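Side-chain contact in complement factor H (Mus musculus, PDB 2YBY), which regulates the complement system, as a plasma protein built from sushi domains that probably restrains the alternative pathway on host surfaces: residues N114-S117 and P118-C122. The protein carries 1 engineered substitution. Numbering follows the deposited sequence.
Sequences NGWS and PPPKC
CG of Trp116 points away from its own carbonyl carbon and lies next to the backbone N (chi1 -72°), and with chi2 125° this brings the CD1 corner of the indole near Pro120. CD1 of Trp116 approaches CD of Pro120 at 4.2 Å. The proline meets the ring obliquely, and the contact is apolar. The chain turns back between them at a cis peptide bond. This bond joins Ser117 to Pro118 and brings their CA atoms to 2.9 Å. The same turn sets Pro118 O 3.7 Å from CB of Trp116. Ser117 is exposed. Sushi domains typically carry a tryptophan between their third and fourth cysteines, and Trp116 holds that place between Cys111 and Cys122. Its indole packs on Cys69 and Cys111, which form one disulfide of the domain, and on Phe71 and Met109, the last also touched by Pro120. NE1 of Trp116 is hydrogen-bonded to Val70 O, which satisfies the indole N-H and helps to hold the ring's rotation. An inverse gamma turn is centred on Pro120, closed by the hydrogen bond from Lys121 N to Pro119 O at 2.7 Å. Beyond it, Cys122 forms the second disulfide of the domain, with Cys96.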
loop_
_atom_site.group_PDB
_atom_site.type_symbol
_atom_site.label_atom_id
_atom_site.label_comp_id
_atom_site.label_asym_id
_atom_site.label_seq_id
_atom_site.Cartn_x
_atom_site.Cartn_y
_atom_site.Cartn_z
ATOM N N ASN A 114 -2.850 -7.830 -7.885
ATOM C CA ASN A 114 -3.205 -7.306 -9.208
ATOM C C ASN A 114 -4.454 -6.405 -9.224
ATOM O O ASN A 114 -5.181 -6.372 -10.213
ATOM C CB ASN A 114 -3.404 -8.458 -10.182
ATOM C CG ASN A 114 -2.113 -9.133 -10.587
ATOM O OD1 ASN A 114 -1.213 -8.506 -11.162
ATOM N ND2 ASN A 114 -1.994 -10.427 -10.332
ATOM N N GLY A 115 -4.686 -5.658 -8.150
ATOM C CA GLY A 115 -5.793 -4.723 -8.124
ATOM C C GLY A 115 -7.042 -5.297 -7.486
ATOM O O GLY A 115 -6.999 -6.335 -6.835
ATOM N N TRP A 116 -8.152 -4.614 -7.663
ATOM C CA TRP A 116 -9.427 -5.016 -7.066
ATOM C C TRP A 116 -9.926 -6.330 -7.646
ATOM O O TRP A 116 -9.880 -6.533 -8.859
ATOM C CB TRP A 116 -10.522 -3.960 -7.322
ATOM C CG TRP A 116 -10.379 -2.674 -6.549
ATOM C CD1 TRP A 116 -10.326 -1.420 -7.073
ATOM C CD2 TRP A 116 -10.467 -2.508 -5.125
ATOM N NE1 TRP A 116 -10.363 -0.477 -6.064
ATOM C CE2 TRP A 116 -10.412 -1.119 -4.860
ATOM C CE3 TRP A 116 -10.410 -3.388 -4.045
ATOM C CZ2 TRP A 116 -10.409 -0.609 -3.553
ATOM C CZ3 TRP A 116 -10.493 -2.884 -2.760
ATOM C CH2 TRP A 116 -10.468 -1.505 -2.525
ATOM N N SER A 117 -10.410 -7.192 -6.775
ATOM C CA SER A 117 -11.073 -8.431 -7.221
ATOM C C SER A 117 -12.320 -8.682 -6.417
ATOM O O SER A 117 -12.265 -8.808 -5.196
ATOM C CB SER A 117 -10.182 -9.652 -7.157
ATOM O OG SER A 117 -10.753 -10.673 -7.966
ATOM N N PRO A 118 -13.449 -8.780 -7.122
ATOM C CA PRO A 118 -13.619 -8.510 -8.556
ATOM C C PRO A 118 -13.538 -6.993 -8.775
ATOM O O PRO A 118 -13.451 -6.256 -7.782
ATOM C CB PRO A 118 -15.017 -9.048 -8.833
ATOM C CG PRO A 118 -15.745 -8.827 -7.587
ATOM C CD PRO A 118 -14.747 -8.986 -6.462
ATOM N N PRO A 119 -13.561 -6.494 -10.016
ATOM C CA PRO A 119 -13.558 -5.047 -10.231
ATOM C C PRO A 119 -14.848 -4.372 -9.753
ATOM O O PRO A 119 -15.899 -5.029 -9.638
ATOM C CB PRO A 119 -13.452 -4.917 -11.758
ATOM C CG PRO A 119 -12.974 -6.221 -12.239
ATOM C CD PRO A 119 -13.627 -7.198 -11.309
ATOM N N PRO A 120 -14.792 -3.046 -9.545
ATOM C CA PRO A 120 -15.967 -2.294 -9.086
ATOM C C PRO A 120 -16.980 -2.043 -10.196
ATOM O O PRO A 120 -17.231 -0.906 -10.615
ATOM C CB PRO A 120 -15.359 -0.985 -8.574
ATOM C CG PRO A 120 -14.135 -0.810 -9.344
ATOM C CD PRO A 120 -13.599 -2.175 -9.625
ATOM N N LYS A 121 -17.520 -3.126 -10.701
ATOM C CA LYS A 121 -18.510 -3.137 -11.762
ATOM C C LYS A 121 -19.627 -4.101 -11.351
ATOM O O LYS A 121 -19.409 -5.311 -11.278
ATOM C CB LYS A 121 -17.842 -3.594 -13.074
ATOM C CG LYS A 121 -18.725 -3.525 -14.307
ATOM C CD LYS A 121 -17.890 -3.763 -15.572
ATOM C CE LYS A 121 -18.702 -3.822 -16.841
ATOM N NZ LYS A 121 -17.830 -3.978 -18.036
ATOM N N CYS A 122 -20.808 -3.557 -11.040
ATOM C CA CYS A 122 -21.955 -4.394 -10.672
ATOM C C CYS A 122 -22.625 -4.823 -11.994
ATOM O O CYS A 122 -22.934 -3.971 -12.828
ATOM C CB CYS A 122 -22.913 -3.629 -9.774
ATOM S SG CYS A 122 -22.154 -3.015 -8.241
#